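Local coordinates for protein inositol-3-phosphate synthase (Caenorhabditis elegans, PDB 1VKO) that is an NAD-binding synthase with a Rossmann-like domain, four copies of which make up the assembly, and holds pyrophosphate in a lysine-rich pocket, at residues S29-L34 with E40-Y45; D153-G158 with Q236-E241; Q259-T264 with M269-V274. One frame throughout, in Å; residues are numbered along the deposited sequence.

Contact 1 (S29-L34 with E40-Y45); sequences SPNVKL and ESRFTY
V32 and K33 run antiparallel to S41 and E40, the axes of strands 32-34 and 40-45 being 4.9 Å apart at an angle of 171°. K33 and E40 form a hydrogen-bonded pair: E40 N gives to K33 O at 2.9 Å, and K33 N to E40 O at 3.0 Å. V32 and S41 make the next, non-hydrogen-bonded pair, where V32 CA lies 3.1 Å from E40 O in a CA-H...O contact. One step on, R42 N donates to N31 O at 3.1 Å, one more backbone bond just before strand 32-34 begins, within the type I turn of S29 to V32.

The N31 and R42 side chains cross at nearly a right angle. R42 is folded at its third torsion (chi3 26°), which bends the chain so that NE faces the N31 amide; NE points its hydrogen at N31 OD1 in a straight but weak bond of 3.3 Å. The oxygen sits at the guanidinium edge, in its plane, with the amide plane 88° to it. On the V32 and S41 face, V32 CG2 packs 3.9 Å from S41 OG, whose own hydrogen-bond partner is the carbonyl of A511. Strands 32-35 and 38-53 form a beta hairpin; E40 and S41 also border strand 56-71, which leaves 32-35 as the outermost strand of the antiparallel sheet on this side, within this chain.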
loop_
_atom_site.group_PDB
_atom_site.type_symbol
_atom_site.label_atom_id
_atom_site.label_comp_id
_atom_site.label_asym_id
_atom_site.label_seq_id
_atom_site.Cartn_x
_atom_site.Cartn_y
_atom_site.Cartn_z
ATOM N N SER A 29 -0.056 42.673 30.154
ATOM C CA SER A 29 -0.433 41.933 31.379
ATOM C C SER A 29 0.104 42.522 32.672
ATOM O O SER A 29 1.261 42.943 32.713
ATOM C CB SER A 29 -0.002 40.462 31.287
ATOM O OG SER A 29 -0.469 39.712 32.397
ATOM N N PRO A 30 -0.727 42.537 33.727
ATOM C CA PRO A 30 -0.274 42.973 35.083
ATOM C C PRO A 30 0.717 42.001 35.705
ATOM O O PRO A 30 1.305 42.295 36.753
ATOM C CB PRO A 30 -1.570 43.002 35.916
ATOM C CG PRO A 30 -2.581 42.148 35.147
ATOM C CD PRO A 30 -2.167 42.195 33.702
ATOM N N ASN A 31 0.907 40.867 35.032
ATOM C CA ASN A 31 1.719 39.739 35.521
ATOM C C ASN A 31 3.044 39.554 34.796
ATOM O O ASN A 31 3.712 38.541 34.944
ATOM C CB ASN A 31 0.879 38.473 35.459
ATOM C CG ASN A 31 -0.227 38.494 36.479
ATOM O OD1 ASN A 31 -0.125 39.209 37.445
ATOM N ND2 ASN A 31 -1.274 37.710 36.279
ATOM N N VAL A 32 3.417 40.562 34.021
ATOM C CA VAL A 32 4.608 40.519 33.191
ATOM C C VAL A 32 5.344 41.845 33.320
ATOM O O VAL A 32 4.725 42.911 33.282
ATOM C CB VAL A 32 4.251 40.280 31.703
ATOM C CG1 VAL A 32 5.478 40.491 30.805
ATOM C CG2 VAL A 32 3.701 38.891 31.511
ATOM N N LYS A 33 6.665 41.778 33.457
ATOM C CA LYS A 33 7.469 42.972 33.623
ATOM C C LYS A 33 8.767 42.806 32.847
ATOM O O LYS A 33 9.492 41.831 33.054
ATOM C CB LYS A 33 7.711 43.227 35.131
ATOM C CG LYS A 33 8.877 44.135 35.480
ATOM C CD LYS A 33 8.671 44.823 36.841
ATOM C CE LYS A 33 10.006 45.161 37.516
ATOM N NZ LYS A 33 9.847 46.092 38.679
ATOM N N LEU A 34 9.048 43.740 31.939
ATOM C CA LEU A 34 10.385 43.827 31.359
ATOM C C LEU A 34 11.282 44.695 32.241
ATOM O O LEU A 34 10.905 45.805 32.651
ATOM C CB LEU A 34 10.371 44.351 29.913
ATOM C CG LEU A 34 11.598 44.083 29.012
ATOM C CD1 LEU A 34 11.166 43.970 27.573
ATOM C CD2 LEU A 34 12.722 45.128 29.122
ATOM N N GLU A 40 9.983 38.965 33.049
ATOM C CA GLU A 40 9.430 38.235 34.185
ATOM C C GLU A 40 7.964 37.925 33.969
ATOM O O GLU A 40 7.190 38.783 33.532
ATOM C CB GLU A 40 9.610 38.993 35.499
ATOM C CG GLU A 40 9.538 38.093 36.730
ATOM C CD GLU A 40 8.661 38.655 37.846
ATOM O OE1 GLU A 40 8.850 39.839 38.258
ATOM O OE2 GLU A 40 7.780 37.889 38.317
ATOM N N SER A 41 7.584 36.697 34.289
ATOM C CA SER A 41 6.283 36.207 33.893
ATOM C C SER A 41 5.700 35.268 34.940
ATOM O O SER A 41 6.215 34.177 35.164
ATOM C CB SER A 41 6.407 35.499 32.543
ATOM O OG SER A 41 5.137 35.246 31.989
ATOM N N ARG A 42 4.627 35.701 35.586
ATOM C CA ARG A 42 3.998 34.897 36.631
ATOM C C ARG A 42 2.910 34.072 35.987
ATOM O O ARG A 42 2.053 34.607 35.295
ATOM C CB ARG A 42 3.477 35.780 37.793
ATOM C CG ARG A 42 2.286 35.226 38.618
ATOM C CD ARG A 42 1.761 36.191 39.700
ATOM N NE ARG A 42 2.012 37.618 39.402
ATOM C CZ ARG A 42 3.053 38.341 39.860
ATOM N NH1 ARG A 42 3.965 37.791 40.655
ATOM N NH2 ARG A 42 3.187 39.619 39.525
ATOM N N PHE A 43 2.980 32.762 36.198
ATOM C CA PHE A 43 2.018 31.811 35.650
ATOM C C PHE A 43 1.406 31.003 36.790
ATOM O O PHE A 43 2.129 30.468 37.613
ATOM C CB PHE A 43 2.733 30.900 34.651
ATOM C CG PHE A 43 1.920 29.712 34.202
ATOM C CD1 PHE A 43 0.770 29.879 33.427
ATOM C CD2 PHE A 43 2.316 28.420 34.549
ATOM C CE1 PHE A 43 0.019 28.772 33.014
ATOM C CE2 PHE A 43 1.572 27.320 34.148
ATOM C CZ PHE A 43 0.422 27.503 33.372
ATOM N N THR A 44 0.080 30.942 36.853
ATOM C CA THR A 44 -0.621 30.140 37.849
ATOM C C THR A 44 -0.925 28.763 37.264
ATOM O O THR A 44 -1.757 28.639 36.368
ATOM C CB THR A 44 -1.907 30.879 38.284
ATOM O OG1 THR A 44 -1.563 32.024 39.097
ATOM C CG2 THR A 44 -2.768 30.017 39.194
ATOM N N TYR A 45 -0.223 27.733 37.756
ATOM C CA TYR A 45 -0.319 26.359 37.213
ATOM C C TYR A 45 -1.437 25.494 37.849
ATOM O O TYR A 45 -1.464 25.272 39.062
ATOM C CB TYR A 45 1.059 25.671 37.290
ATOM C CG TYR A 45 1.101 24.207 36.858
ATOM C CD1 TYR A 45 0.791 23.837 35.541
ATOM C CD2 TYR A 45 1.463 23.199 37.762
ATOM C CE1 TYR A 45 0.822 22.502 35.134
ATOM C CE2 TYR A 45 1.508 21.841 37.362
ATOM C CZ TYR A 45 1.188 21.516 36.043
ATOM O OH TYR A 45 1.230 20.221 35.612
#

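Contact 2 (D153-G158 with Q236-E241); sequences DLIISG and QEHELE
I155 reaches from its strand to H238 in the last turn of helix 220-238 and to L240 just beyond it, one branch to each. Its CG2 methyl sits squarely over the H238 imidazole, 3.9 Å from the ring centroid and only 3° off the ring normal, and the five ring atoms are almost equally far from it. This is a CH-pi contact made on the face of the ring. The other branch carries CD1 to L240, where I155 CD1 and L240 CD2 meet methyl to methyl at 4.0 Å. The split follows from the isoleucine's torsions: CG2 lies anti to the backbone N, while CG1 sits beside that N (chi1 -70°) and starts CD1 off in a different direction. H238 is also covered on its opposite face, where E237 CG stands 4.1 Å above the ring plane, toward the rim, so the imidazole is sandwiched between two aliphatic groups. F234, one turn earlier in the helix, meets the H238 ring with the two planes about 70° apart and also touches I155 and L240.

The setting is the Rossmann-like parallel sheet. Strand 154-159 is its outermost strand on this side, and the helix leads into strand 242-247, with strand 77-82 lying between the two in the sheet. The helix ends in a Schellman motif at E239, whose positive phi turns the chain so that L240 comes back toward I155. At this end the carbonyl O of H238 accepts from K76 NZ. I156, the next residue along the strand, points away and packs on V93 and I96 of helix 87-100, across the sheet from I155.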
loop_
_atom_site.group_PDB
_atom_site.type_symbol
_atom_site.label_atom_id
_atom_site.label_comp_id
_atom_site.label_asym_id
_atom_site.label_seq_id
_atom_site.Cartn_x
_atom_site.Cartn_y
_atom_site.Cartn_z
ATOM N N ASP A 153 21.873 31.662 12.557
ATOM C CA ASP A 153 22.673 32.299 13.607
ATOM C C ASP A 153 23.572 31.295 14.293
ATOM O O ASP A 153 24.288 31.652 15.259
ATOM C CB ASP A 153 21.769 32.880 14.698
ATOM C CG ASP A 153 20.838 33.937 14.194
ATOM O OD1 ASP A 153 21.337 34.893 13.543
ATOM O OD2 ASP A 153 19.601 33.903 14.418
ATOM N N LEU A 154 23.498 30.033 13.857
ATOM C CA LEU A 154 24.287 28.961 14.484
ATOM C C LEU A 154 25.627 28.853 13.798
ATOM O O LEU A 154 25.691 28.766 12.573
ATOM C CB LEU A 154 23.571 27.606 14.411
ATOM C CG LEU A 154 22.206 27.302 15.066
ATOM C CD1 LEU A 154 21.694 25.900 14.622
ATOM C CD2 LEU A 154 22.219 27.399 16.615
ATOM N N ILE A 155 26.696 28.883 14.587
ATOM C CA ILE A 155 28.039 28.614 14.079
ATOM C C ILE A 155 28.353 27.147 14.320
ATOM O O ILE A 155 28.298 26.684 15.464
ATOM C CB ILE A 155 29.088 29.464 14.857
ATOM C CG1 ILE A 155 28.977 30.966 14.535
ATOM C CG2 ILE A 155 30.479 28.975 14.540
ATOM C CD1 ILE A 155 28.217 31.800 15.583
ATOM N N ILE A 156 28.759 26.423 13.285
ATOM C CA ILE A 156 28.904 24.980 13.402
ATOM C C ILE A 156 30.286 24.397 13.070
ATOM O O ILE A 156 30.801 24.590 11.993
ATOM C CB ILE A 156 27.846 24.288 12.540
ATOM C CG1 ILE A 156 26.433 24.669 12.979
ATOM C CG2 ILE A 156 28.089 22.773 12.509
ATOM C CD1 ILE A 156 25.324 23.932 12.187
ATOM N N SER A 157 30.867 23.656 14.001
ATOM C CA SER A 157 31.997 22.802 13.714
ATOM C C SER A 157 31.677 21.367 14.226
ATOM O O SER A 157 30.506 21.034 14.485
ATOM C CB SER A 157 33.226 23.345 14.424
ATOM O OG SER A 157 34.368 22.597 14.053
ATOM N N GLY A 158 32.711 20.543 14.354
ATOM C CA GLY A 158 32.610 19.266 14.973
ATOM C C GLY A 158 33.655 18.283 14.510
ATOM O O GLY A 158 34.693 18.674 13.978
ATOM N N GLN A 236 36.283 30.043 22.512
ATOM C CA GLN A 236 37.194 31.199 22.362
ATOM C C GLN A 236 37.196 31.799 20.942
ATOM O O GLN A 236 36.891 32.979 20.762
ATOM C CB GLN A 236 38.622 30.815 22.731
ATOM C CG GLN A 236 38.847 30.470 24.203
ATOM C CD GLN A 236 40.341 30.253 24.537
ATOM O OE1 GLN A 236 41.181 31.115 24.239
ATOM N NE2 GLN A 236 40.663 29.109 25.155
ATOM N N GLU A 237 37.550 30.982 19.949
ATOM C CA GLU A 237 37.744 31.442 18.568
ATOM C C GLU A 237 36.529 32.174 17.960
ATOM O O GLU A 237 36.675 32.970 17.019
ATOM C CB GLU A 237 38.142 30.246 17.703
ATOM C CG GLU A 237 38.272 30.495 16.212
ATOM C CD GLU A 237 38.261 29.202 15.406
ATOM O OE1 GLU A 237 38.370 28.094 16.008
ATOM O OE2 GLU A 237 38.128 29.299 14.161
ATOM N N HIS A 238 35.328 31.911 18.475
ATOM C CA HIS A 238 34.141 32.628 17.977
ATOM C C HIS A 238 33.435 33.383 19.095
ATOM O O HIS A 238 32.402 33.990 18.871
ATOM C CB HIS A 238 33.141 31.695 17.284
ATOM C CG HIS A 238 33.667 31.020 16.056
ATOM N ND1 HIS A 238 34.119 29.718 16.063
ATOM C CD2 HIS A 238 33.767 31.445 14.775
ATOM C CE1 HIS A 238 34.494 29.376 14.844
ATOM N NE2 HIS A 238 34.289 30.405 14.043
ATOM N N GLU A 239 33.973 33.319 20.303
ATOM C CA GLU A 239 33.523 34.196 21.372
ATOM C C GLU A 239 32.058 33.899 21.702
ATOM O O GLU A 239 31.234 34.805 21.868
ATOM C CB GLU A 239 33.727 35.657 20.944
ATOM C CG GLU A 239 34.400 36.529 21.975
ATOM C CD GLU A 239 35.273 37.586 21.314
ATOM O OE1 GLU A 239 34.759 38.384 20.494
ATOM O OE2 GLU A 239 36.484 37.597 21.606
ATOM N N LEU A 240 31.764 32.610 21.803
ATOM C CA LEU A 240 30.415 32.078 21.977
ATOM C C LEU A 240 29.939 32.166 23.410
ATOM O O LEU A 240 30.694 31.930 24.336
ATOM C CB LEU A 240 30.417 30.606 21.579
ATOM C CG LEU A 240 30.916 30.312 20.163
ATOM C CD1 LEU A 240 31.176 28.831 19.998
ATOM C CD2 LEU A 240 29.945 30.821 19.086
ATOM N N GLU A 241 28.667 32.471 23.594
ATOM C CA GLU A 241 28.085 32.427 24.923
ATOM C C GLU A 241 27.306 31.152 25.196
ATOM O O GLU A 241 26.996 30.899 26.354
ATOM C CB GLU A 241 27.168 33.625 25.153
ATOM C CG GLU A 241 27.839 34.991 25.049
ATOM C CD GLU A 241 26.862 36.031 24.553
ATOM O OE1 GLU A 241 25.940 36.390 25.316
ATOM O OE2 GLU A 241 26.999 36.466 23.389
#

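Contact 3 (Q259-T264 with M269-V274); sequences QGLNAT and MESIRV
S271 presses its hydroxyl against the backbone of L261, and that is where this contact is tight. S271 OG donates to L261 O at 2.6 Å, a short bond that meets the carbonyl in its plane, on a lone pair, with a C=O...donor angle of 125°. The serine CB points at the loop, and its first torsion (chi1 -52°) keeps OG beside the backbone N, near the carbonyl of E267 one turn earlier, so the single hydroxyl proton is probably shared between the loop carbonyl and the helical one. L261 adds an apolar edge: its CB leaves in the other direction, but the chain curls back and CD1 comes within 3.9 Å of S271 OG. Both residues are buried, and E276 touches each of them.

One flank of the helix, carrying E270 and R273, is looser and exposed. The two pair along the helix, R273 NE to E270 OE1 at 3.1 Å in a salt bridge. The oxygen is met from above the carboxylate plane, 37° out of it. G260 only skirts the tight part, its carbonyl O 3.8 Å from S271 OG.

Helix 265-273 begins at T264, its N-cap, whose OG1 takes the backbone N of E267, while E267 OE1 bonds back to A263 N. N262 ties the loop to G308 through the backbone. On the other flank, M269 and I272 pack on helix 281-291, the next helix along the chain, which runs on toward strand 295-298 of the parallel sheet.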
loop_
_atom_site.group_PDB
_atom_site.type_symbol
_atom_site.label_atom_id
_atom_site.label_comp_id
_atom_site.label_asym_id
_atom_site.label_seq_id
_atom_site.Cartn_x
_atom_site.Cartn_y
_atom_site.Cartn_z
ATOM N N GLN A 259 27.089 -0.247 39.123
ATOM C CA GLN A 259 27.898 0.503 40.079
ATOM C C GLN A 259 29.309 -0.049 40.064
ATOM O O GLN A 259 29.502 -1.266 39.964
ATOM C CB GLN A 259 27.294 0.514 41.494
ATOM C CG GLN A 259 26.675 -0.800 41.972
ATOM C CD GLN A 259 26.016 -0.665 43.347
ATOM O OE1 GLN A 259 26.695 -0.412 44.351
ATOM N NE2 GLN A 259 24.695 -0.826 43.391
ATOM N N GLY A 260 30.281 0.859 40.153
ATOM C CA GLY A 260 31.689 0.544 39.918
ATOM C C GLY A 260 32.149 1.183 38.620
ATOM O O GLY A 260 33.315 1.620 38.489
ATOM N N LEU A 261 31.219 1.260 37.661
ATOM C CA LEU A 261 31.538 1.687 36.310
ATOM C C LEU A 261 31.013 3.066 35.988
ATOM O O LEU A 261 31.795 3.959 35.646
ATOM C CB LEU A 261 31.021 0.667 35.298
ATOM C CG LEU A 261 31.038 0.993 33.794
ATOM C CD1 LEU A 261 32.443 1.121 33.217
ATOM C CD2 LEU A 261 30.256 -0.058 33.075
ATOM N N ASN A 262 29.702 3.254 36.107
ATOM C CA ASN A 262 29.051 4.469 35.608
ATOM C C ASN A 262 27.692 4.811 36.245
ATOM O O ASN A 262 26.889 5.535 35.652
ATOM C CB ASN A 262 28.952 4.408 34.064
ATOM C CG ASN A 262 28.143 3.202 33.573
ATOM O OD1 ASN A 262 27.330 2.654 34.315
ATOM N ND2 ASN A 262 28.363 2.792 32.314
ATOM N N ALA A 263 27.433 4.316 37.458
ATOM C CA ALA A 263 26.187 4.656 38.181
ATOM C C ALA A 263 26.237 6.053 38.788
ATOM O O ALA A 263 25.180 6.696 38.977
ATOM C CB ALA A 263 25.860 3.628 39.258
ATOM N N THR A 264 27.443 6.530 39.107
ATOM C CA THR A 264 27.592 7.883 39.639
ATOM C C THR A 264 28.605 8.664 38.841
ATOM O O THR A 264 29.365 8.080 38.079
ATOM C CB THR A 264 28.067 7.862 41.086
ATOM O OG1 THR A 264 29.490 7.660 41.098
ATOM C CG2 THR A 264 27.467 6.680 41.859
ATOM N N MET A 269 34.000 9.267 36.076
ATOM C CA MET A 269 35.296 9.969 36.014
ATOM C C MET A 269 36.429 9.028 36.311
ATOM O O MET A 269 37.445 9.045 35.622
ATOM C CB MET A 269 35.390 11.139 37.010
ATOM C CG MET A 269 34.443 12.285 36.749
ATOM S SD MET A 269 34.383 12.743 35.022
ATOM C CE MET A 269 35.964 13.577 34.814
ATOM N N GLU A 270 36.265 8.216 37.349
ATOM C CA GLU A 270 37.290 7.224 37.673
ATOM C C GLU A 270 37.485 6.201 36.536
ATOM O O GLU A 270 38.630 5.933 36.162
ATOM C CB GLU A 270 37.020 6.547 39.028
ATOM C CG GLU A 270 37.988 5.411 39.388
ATOM C CD GLU A 270 39.386 5.859 39.823
ATOM O OE1 GLU A 270 39.725 7.055 39.716
ATOM O OE2 GLU A 270 40.167 4.990 40.272
ATOM N N SER A 271 36.398 5.654 35.976
ATOM C CA SER A 271 36.527 4.682 34.871
ATOM C C SER A 271 37.349 5.259 33.696
ATOM O O SER A 271 38.126 4.538 33.051
ATOM C CB SER A 271 35.174 4.189 34.377
ATOM O OG SER A 271 34.381 3.709 35.447
ATOM N N ILE A 272 37.196 6.556 33.437
ATOM C CA ILE A 272 37.991 7.221 32.394
ATOM C C ILE A 272 39.467 7.327 32.800
ATOM O O ILE A 272 40.376 7.177 31.984
ATOM C CB ILE A 272 37.406 8.608 32.070
ATOM C CG1 ILE A 272 35.958 8.480 31.587
ATOM C CG2 ILE A 272 38.282 9.347 31.037
ATOM C CD1 ILE A 272 35.252 9.819 31.304
ATOM N N ARG A 273 39.700 7.599 34.074
ATOM C CA ARG A 273 41.064 7.708 34.583
ATOM C C ARG A 273 41.810 6.364 34.492
ATOM O O ARG A 273 42.926 6.329 34.016
ATOM C CB ARG A 273 41.064 8.242 36.015
ATOM C CG ARG A 273 42.298 9.117 36.379
ATOM C CD ARG A 273 42.487 9.279 37.888
ATOM N NE ARG A 273 42.459 7.947 38.481
ATOM C CZ ARG A 273 43.496 7.355 39.041
ATOM N NH1 ARG A 273 44.646 8.011 39.154
ATOM N NH2 ARG A 273 43.370 6.116 39.506
ATOM N N VAL A 274 41.169 5.276 34.913
ATOM C CA VAL A 274 41.783 3.934 34.918
ATOM C C VAL A 274 41.632 3.176 33.578
ATOM O O VAL A 274 41.932 1.992 33.497
ATOM C CB VAL A 274 41.218 3.023 36.064
ATOM C CG1 VAL A 274 41.362 3.643 37.407
ATOM C CG2 VAL A 274 39.780 2.680 35.818
#

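The three contacts follow one another along the chain and do not touch; contacts 1 and 3 are farthest apart, with centres about 44 Å from each other. No helix or strand is shared by two of them. Contact 1 is a surface pairing in the antiparallel sheet, held mostly by backbone hydrogen bonds, and strand 40-45 also packs against a second subunit. Contacts 2 and 3 both belong to the Rossmann-like part of the protein, their centres about 31 Å apart, and no other chain reaches them. Contact 2, partly buried, is purely a matter of methyls and a ring between edge strand and helix. Contact 3 is buried and local, a single serine hydroxyl joining a helix to the loop before it.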